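Oxidoreductase, zinc-binding dehydrogenase family (PDB 5K1S) is a zinc-binding medium-chain reductase involved in an alternative de novo route to isovaleryl coenzyme A in Myxococcus xanthus. Local coordinates at residues A[40-51]-A[139-149]; A[259-269]-A[284-292]. All coordinates share one frame; numbering follows the deposited sequence.

Contact 1: residues A[40-51]-A[139-149]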
# COMPACT_ATOMS: atom_id res chain seq x y z
N PRO A 40 6.45 8.34 40.64
CA PRO A 40 7.61 8.58 39.78
C PRO A 40 8.02 10.05 39.82
O PRO A 40 7.24 10.94 40.16
CB PRO A 40 7.10 8.18 38.39
CG PRO A 40 5.65 8.49 38.44
CD PRO A 40 5.21 8.18 39.86
N ARG A 41 9.28 10.28 39.46
CA ARG A 41 9.86 11.61 39.46
C ARG A 41 10.18 12.04 38.04
O ARG A 41 10.89 11.32 37.33
CB ARG A 41 11.13 11.64 40.32
CG ARG A 41 10.90 11.34 41.80
CD ARG A 41 9.92 12.33 42.41
NE ARG A 41 10.30 13.71 42.14
CZ ARG A 41 9.49 14.75 42.27
NH1 ARG A 41 8.24 14.58 42.67
NH2 ARG A 41 9.94 15.97 42.00
N PRO A 42 9.70 13.20 37.58
CA PRO A 42 10.02 13.64 36.22
C PRO A 42 11.43 14.19 36.13
O PRO A 42 11.88 14.97 36.98
CB PRO A 42 8.98 14.73 35.95
CG PRO A 42 8.71 15.31 37.29
CD PRO A 42 8.82 14.16 38.27
N GLY A 43 12.14 13.78 35.09
CA GLY A 43 13.48 14.26 34.81
C GLY A 43 13.49 15.26 33.68
O GLY A 43 12.46 15.83 33.29
N ARG A 44 14.68 15.48 33.13
CA ARG A 44 14.83 16.43 32.04
C ARG A 44 13.97 16.03 30.85
O ARG A 44 13.95 14.86 30.45
CB ARG A 44 16.30 16.53 31.62
CG ARG A 44 16.53 17.28 30.32
CD ARG A 44 17.89 17.95 30.29
NE ARG A 44 17.98 19.04 31.26
CZ ARG A 44 18.92 19.98 31.24
NH1 ARG A 44 19.86 19.98 30.30
NH2 ARG A 44 18.92 20.93 32.17
N GLY A 45 13.23 17.00 30.31
CA GLY A 45 12.36 16.74 29.19
C GLY A 45 11.12 15.94 29.51
O GLY A 45 10.37 15.58 28.59
N GLU A 46 10.87 15.65 30.78
CA GLU A 46 9.73 14.84 31.20
C GLU A 46 8.74 15.68 31.99
O GLU A 46 9.01 16.82 32.38
CB GLU A 46 10.20 13.64 32.02
CG GLU A 46 11.09 12.67 31.26
CD GLU A 46 11.49 11.47 32.09
OE1 GLU A 46 11.51 11.58 33.34
OE2 GLU A 46 11.80 10.41 31.50
N VAL A 47 7.58 15.08 32.24
CA VAL A 47 6.46 15.75 32.88
C VAL A 47 5.77 14.74 33.80
O VAL A 47 5.61 13.57 33.43
CB VAL A 47 5.48 16.32 31.84
CG1 VAL A 47 4.07 16.44 32.39
CG2 VAL A 47 5.97 17.68 31.34
N LEU A 48 5.36 15.20 34.98
CA LEU A 48 4.60 14.37 35.91
C LEU A 48 3.12 14.67 35.73
O LEU A 48 2.69 15.82 35.85
CB LEU A 48 5.02 14.63 37.35
CG LEU A 48 4.26 13.85 38.43
CD1 LEU A 48 4.43 12.35 38.24
CD2 LEU A 48 4.72 14.26 39.82
N LEU A 49 2.34 13.63 35.44
CA LEU A 49 0.92 13.77 35.17
C LEU A 49 0.09 13.24 36.33
O LEU A 49 0.47 12.27 36.99
CB LEU A 49 0.52 13.02 33.89
CG LEU A 49 0.89 13.66 32.56
CD1 LEU A 49 0.57 12.71 31.42
CD2 LEU A 49 0.15 14.98 32.37
N ARG A 50 -1.04 13.90 36.57
CA ARG A 50 -2.04 13.44 37.53
C ARG A 50 -3.16 12.81 36.72
O ARG A 50 -4.01 13.51 36.16
CB ARG A 50 -2.53 14.60 38.39
CG ARG A 50 -3.18 14.18 39.70
CD ARG A 50 -4.64 13.81 39.54
NE ARG A 50 -5.42 14.18 40.72
CZ ARG A 50 -5.99 15.37 40.90
NH1 ARG A 50 -5.88 16.32 39.98
NH2 ARG A 50 -6.68 15.61 42.01
N VAL A 51 -3.15 11.48 36.64
CA VAL A 51 -4.04 10.77 35.73
C VAL A 51 -5.47 10.87 36.25
O VAL A 51 -5.77 10.43 37.37
CB VAL A 51 -3.61 9.31 35.58
CG1 VAL A 51 -4.47 8.61 34.53
CG2 VAL A 51 -2.13 9.22 35.21
N ALA A 139 -2.92 4.17 36.94
CA ALA A 139 -2.37 4.69 38.19
C ALA A 139 -2.82 6.13 38.36
O ALA A 139 -3.35 6.75 37.44
CB ALA A 139 -0.84 4.57 38.21
N GLN A 140 -2.60 6.66 39.57
CA GLN A 140 -2.95 8.04 39.86
C GLN A 140 -1.99 9.03 39.21
O GLN A 140 -2.37 10.18 38.98
CB GLN A 140 -2.96 8.27 41.38
CG GLN A 140 -4.01 7.47 42.12
CD GLN A 140 -3.97 7.72 43.62
OE1 GLN A 140 -2.95 7.52 44.27
NE2 GLN A 140 -5.10 8.16 44.17
N PHE A 141 -0.77 8.60 38.90
CA PHE A 141 0.25 9.48 38.34
C PHE A 141 1.09 8.70 37.34
O PHE A 141 1.10 7.47 37.33
CB PHE A 141 1.17 10.06 39.43
CG PHE A 141 0.44 10.81 40.51
CD1 PHE A 141 -0.08 10.15 41.61
CD2 PHE A 141 0.29 12.19 40.43
CE1 PHE A 141 -0.74 10.84 42.60
CE2 PHE A 141 -0.37 12.88 41.42
CZ PHE A 141 -0.89 12.21 42.50
N MET A 142 1.82 9.44 36.51
CA MET A 142 2.74 8.84 35.55
C MET A 142 3.63 9.93 34.98
O MET A 142 3.20 11.08 34.82
CB MET A 142 1.98 8.13 34.42
CG MET A 142 1.21 9.07 33.49
SD MET A 142 0.23 8.19 32.26
CE MET A 142 1.52 7.41 31.29
N VAL A 143 4.87 9.56 34.70
CA VAL A 143 5.80 10.45 34.02
C VAL A 143 5.66 10.25 32.52
O VAL A 143 5.39 9.15 32.04
CB VAL A 143 7.25 10.20 34.51
CG1 VAL A 143 8.26 10.86 33.58
CG2 VAL A 143 7.41 10.74 35.92
N ALA A 144 5.85 11.33 31.78
CA ALA A 144 5.69 11.29 30.33
C ALA A 144 6.66 12.25 29.66
O ALA A 144 6.65 13.45 29.97
CB ALA A 144 4.26 11.64 29.94
N PRO A 145 7.52 11.78 28.75
CA PRO A 145 8.30 12.73 27.94
C PRO A 145 7.36 13.65 27.18
O PRO A 145 6.33 13.22 26.66
CB PRO A 145 9.10 11.82 27.00
CG PRO A 145 9.11 10.48 27.67
CD PRO A 145 7.82 10.38 28.41
N VAL A 146 7.72 14.93 27.11
CA VAL A 146 6.85 15.89 26.45
C VAL A 146 6.58 15.47 25.01
O VAL A 146 5.53 15.80 24.44
CB VAL A 146 7.45 17.31 26.52
CG1 VAL A 146 7.53 17.78 27.97
CG2 VAL A 146 8.83 17.36 25.86
N GLY A 147 7.50 14.72 24.41
CA GLY A 147 7.33 14.27 23.04
C GLY A 147 6.19 13.30 22.83
O GLY A 147 5.81 13.07 21.68
N GLY A 148 5.65 12.72 23.90
CA GLY A 148 4.57 11.76 23.77
C GLY A 148 3.25 12.24 24.35
O GLY A 148 2.40 11.41 24.72
N LEU A 149 3.05 13.55 24.42
CA LEU A 149 1.85 14.13 25.01
C LEU A 149 1.06 14.91 23.97
O LEU A 149 1.64 15.57 23.10
CB LEU A 149 2.20 15.06 26.18
CG LEU A 149 2.78 14.42 27.44
CD1 LEU A 149 3.05 15.49 28.49
CD2 LEU A 149 1.84 13.35 28.00
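Val47 and Leu49 exchange backbone hydrogen bonds with Ala144 and Met142, tying strands 46-51 and 141-145 into an antiparallel pair whose short axes run 152° apart. Leu49 N reaches Met142 O at 2.8 Å and Met142 N returns to Leu49 O; Ala144 N meets Val47 O at 2.8 Å, while the reverse bond is weak. Val51 N to Gln140 O extends the pairing at one end, and Val146 N to Gly45 O (3.1 Å) closes it at the other.

Alternation of side chains then gives the two faces different characters. Val143 is the centre of one. Its CG1, anti to the backbone N (chi1 166°), sits beside the Glu46 carboxylate, whereas CG2 packs 3.6 Å from Pro40 CB and also touches the start of Pro42, where residues 40-45 fold back over the strand. Farther along this face, Arg50 CG approaches Phe141 CE2 obliquely at 3.5 Å. On the other face Leu49 CD1 lies against Leu149 CD2 (3.7 Å) and the methyl of Ala144, Val47 CG2 crosses Val146 CG1 at about a right angle, and Val51 CG2 meets Met142 CG; Thr103 of strand 100-103 touches several of these groups.

One side-chain hydrogen bond stays within residues 40-51: Glu46 OE1 accepts Gly43 N at 2.9 Å, bracing the type II turn from Gly43 to Glu46. Arg41, in the fold-back, forms a salt bridge with Glu87 of strand 80-88.

With strand 80-88 flanking 46-56 as well, the arrangement is the curled beta sheet of the GroES-like catalytic domain of medium-chain dehydrogenases and reductases.

Contact 2: residues A[259-269]-A[284-292]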
# COMPACT_ATOMS: atom_id res chain seq x y z
N ILE A 259 -10.36 -1.95 8.42
CA ILE A 259 -10.11 -2.17 9.85
C ILE A 259 -10.13 -3.65 10.19
O ILE A 259 -9.31 -4.12 10.97
CB ILE A 259 -11.14 -1.38 10.68
CG1 ILE A 259 -11.03 0.12 10.41
CG2 ILE A 259 -10.96 -1.67 12.17
CD1 ILE A 259 -12.14 0.94 11.02
N VAL A 260 -11.08 -4.40 9.62
CA VAL A 260 -11.20 -5.82 9.94
C VAL A 260 -9.94 -6.56 9.51
O VAL A 260 -9.32 -7.27 10.31
CB VAL A 260 -12.46 -6.41 9.28
CG1 VAL A 260 -12.57 -7.90 9.57
CG2 VAL A 260 -13.71 -5.68 9.75
N GLY A 261 -9.55 -6.40 8.25
CA GLY A 261 -8.37 -7.08 7.73
C GLY A 261 -8.70 -8.27 6.85
O GLY A 261 -9.46 -8.15 5.89
N SER A 262 -8.15 -9.43 7.21
CA SER A 262 -8.23 -10.60 6.33
C SER A 262 -9.68 -11.00 6.06
O SER A 262 -10.01 -11.43 4.95
CB SER A 262 -7.47 -11.77 6.96
OG SER A 262 -7.95 -12.06 8.26
N ALA A 263 -10.55 -10.88 7.05
CA ALA A 263 -11.90 -11.41 6.92
C ALA A 263 -12.66 -10.75 5.77
O ALA A 263 -13.45 -11.41 5.08
CB ALA A 263 -12.67 -11.24 8.23
N THR A 264 -12.43 -9.46 5.54
CA THR A 264 -13.15 -8.70 4.53
C THR A 264 -12.26 -8.24 3.38
O THR A 264 -12.76 -7.60 2.45
CB THR A 264 -13.83 -7.48 5.16
OG1 THR A 264 -12.83 -6.57 5.63
CG2 THR A 264 -14.72 -7.89 6.32
N PHE A 265 -10.96 -8.56 3.42
CA PHE A 265 -10.02 -7.95 2.48
C PHE A 265 -10.36 -8.32 1.04
O PHE A 265 -10.47 -7.44 0.17
CB PHE A 265 -8.60 -8.39 2.82
CG PHE A 265 -7.53 -7.57 2.15
CD1 PHE A 265 -7.24 -6.29 2.60
CD2 PHE A 265 -6.82 -8.08 1.09
CE1 PHE A 265 -6.26 -5.54 2.00
CE2 PHE A 265 -5.84 -7.33 0.47
CZ PHE A 265 -5.56 -6.06 0.93
N ASP A 266 -10.54 -9.61 0.75
CA ASP A 266 -10.76 -10.04 -0.62
C ASP A 266 -11.96 -9.34 -1.24
O ASP A 266 -11.93 -8.99 -2.43
CB ASP A 266 -10.94 -11.56 -0.67
CG ASP A 266 -11.03 -12.09 -2.08
OD1 ASP A 266 -9.98 -12.19 -2.75
OD2 ASP A 266 -12.15 -12.42 -2.53
N GLN A 267 -13.02 -9.12 -0.46
CA GLN A 267 -14.18 -8.41 -0.98
C GLN A 267 -13.90 -6.91 -1.10
O GLN A 267 -14.38 -6.27 -2.04
CB GLN A 267 -15.39 -8.65 -0.07
CG GLN A 267 -15.93 -10.06 -0.11
CD GLN A 267 -16.57 -10.40 -1.44
OE1 GLN A 267 -17.76 -10.13 -1.65
NE2 GLN A 267 -15.80 -10.98 -2.35
N THR A 268 -13.14 -6.35 -0.16
CA THR A 268 -12.78 -4.94 -0.24
C THR A 268 -12.13 -4.62 -1.58
O THR A 268 -12.52 -3.67 -2.27
CB THR A 268 -11.84 -4.56 0.91
OG1 THR A 268 -12.55 -4.66 2.16
CG2 THR A 268 -11.31 -3.14 0.75
N LEU A 269 -11.13 -5.41 -1.97
CA LEU A 269 -10.45 -5.19 -3.25
C LEU A 269 -11.45 -5.16 -4.40
O LEU A 269 -11.50 -4.20 -5.17
CB LEU A 269 -9.40 -6.27 -3.47
CG LEU A 269 -8.19 -6.27 -2.54
CD1 LEU A 269 -7.37 -7.53 -2.74
CD2 LEU A 269 -7.34 -5.03 -2.77
N LEU A 284 -8.16 -8.12 12.66
CA LEU A 284 -8.73 -8.62 13.91
C LEU A 284 -8.52 -10.12 14.06
O LEU A 284 -8.19 -10.60 15.16
CB LEU A 284 -10.21 -8.27 13.97
CG LEU A 284 -10.49 -6.76 13.97
CD1 LEU A 284 -11.98 -6.47 14.01
CD2 LEU A 284 -9.78 -6.06 15.12
N GLU A 285 -8.69 -10.89 12.99
CA GLU A 285 -8.54 -12.33 13.06
C GLU A 285 -7.10 -12.80 12.88
O GLU A 285 -6.84 -14.00 12.99
CB GLU A 285 -9.44 -13.00 12.02
CG GLU A 285 -10.92 -12.77 12.28
CD GLU A 285 -11.81 -13.43 11.25
OE1 GLU A 285 -11.28 -14.06 10.31
OE2 GLU A 285 -13.05 -13.33 11.38
N SER A 286 -6.17 -11.88 12.61
CA SER A 286 -4.75 -12.21 12.47
C SER A 286 -4.50 -13.21 11.35
O SER A 286 -3.42 -13.80 11.28
CB SER A 286 -4.18 -12.74 13.79
OG SER A 286 -4.39 -11.82 14.85
N GLY A 287 -5.48 -13.41 10.47
CA GLY A 287 -5.32 -14.37 9.40
C GLY A 287 -4.57 -13.81 8.21
O GLY A 287 -4.49 -12.60 8.00
N MET A 288 -4.00 -14.71 7.43
CA MET A 288 -3.30 -14.32 6.22
C MET A 288 -4.30 -14.11 5.08
O MET A 288 -5.49 -14.41 5.20
CB MET A 288 -2.26 -15.38 5.83
CG MET A 288 -1.21 -15.64 6.90
SD MET A 288 -0.17 -14.21 7.25
CE MET A 288 -1.06 -13.46 8.62
N VAL A 289 -3.80 -13.58 3.97
CA VAL A 289 -4.63 -13.22 2.83
C VAL A 289 -4.06 -13.86 1.58
O VAL A 289 -2.84 -13.97 1.43
CB VAL A 289 -4.72 -11.69 2.66
CG1 VAL A 289 -5.33 -11.31 1.31
CG2 VAL A 289 -5.54 -11.08 3.79
N GLN A 290 -4.95 -14.29 0.69
CA GLN A 290 -4.57 -14.75 -0.65
C GLN A 290 -4.85 -13.59 -1.60
O GLN A 290 -5.95 -13.45 -2.13
CB GLN A 290 -5.32 -16.01 -1.04
CG GLN A 290 -4.79 -17.27 -0.37
CD GLN A 290 -3.35 -17.56 -0.76
OE1 GLN A 290 -3.06 -17.87 -1.91
NE2 GLN A 290 -2.45 -17.46 0.21
N LEU A 291 -3.85 -12.74 -1.79
CA LEU A 291 -3.99 -11.56 -2.63
C LEU A 291 -3.89 -11.95 -4.10
O LEU A 291 -2.94 -12.62 -4.51
CB LEU A 291 -2.92 -10.53 -2.29
CG LEU A 291 -2.90 -9.26 -3.14
CD1 LEU A 291 -4.20 -8.48 -2.99
CD2 LEU A 291 -1.72 -8.39 -2.76
N ASN A 292 -4.87 -11.52 -4.89
CA ASN A 292 -4.86 -11.79 -6.33
C ASN A 292 -4.18 -10.63 -7.05
O ASN A 292 -4.67 -9.50 -6.98
CB ASN A 292 -6.28 -11.98 -6.84
CG ASN A 292 -6.57 -11.19 -8.09
OD1 ASN A 292 -7.01 -10.04 -8.03
ND2 ASN A 292 -6.35 -11.80 -9.25
O HOH W 1 -9.59 -14.48 8.02
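Leu284 meets the loop before helix 262-269 through its backbone: Leu284 N donates to Val260 O at 2.8 Å in a nearly straight bond, and its side chain lies alongside the same carbonyl. Glu285 follows with a longer reach. Its chain, extended beyond CG, brings the carboxylate beside the methyl of Ala263, with OE1 3.8 Å from Ala263 CB, and a water bridges the polar ends, 2.9 Å from Glu285 OE1, to which it donates, and 2.9 Å from Ser262 OG. Near the exposed Glu285, this water spans the distance that the two side chains do not close directly.

At Gly287 the chain runs past Ser262, and Gly287 O lies beside Ser262 CB. Asn283 ties the two together, accepting from Ser262 N and donating to Gly287 O.

Val289 opens the apolar half, its two methyls divided between neighbours three residues apart in sequence. With chi1 at 168°, Val289 turns CG1 to Phe265 CD2 (3.6 Å) and CG2 to Ser262 CA (3.7 Å). Shortened to alanine, this position would probably leave the Phe265 ring and Ser262 without their methyl partners and open a gap between helix and strand. Two residues on, Leu291 CD1 touches the edge of the Phe265 ring at CE2 (4.0 Å), in the plane of the ring, and also meets Leu269 CD1, so a single methyl joins two helix side chains.

Strand 289-291 runs nearly along the helix, pairs antiparallel with a strand of the second subunit, whose Leu291 also packs on Phe265, and leads into helix 293-298, where Leu295 touches Leu269.

The two contacts, both partly buried, illustrate how packing follows place in the fold. Contact 1 belongs to the GroES-like part and contact 2 to the Rossmann-type nucleotide-binding part; their centres are 39 Å apart on opposite sides of the chain's centre, and they have no element in common. Strand against strand, contact 1 rests on a run of backbone hydrogen bonds, with aliphatic packing on the buried face of Val47, Leu49, Met142 and Ala144 and a mixed, partly exposed face round Val143 and Phe141. Contact 2 sets a helix against a short strand with a single direct hydrogen bond: its exposed end is polar and water-bridged, while its apolar end, round Val289 and Leu291, lies at the subunit interface. No other chain of the assembly touches the segments of contact 1.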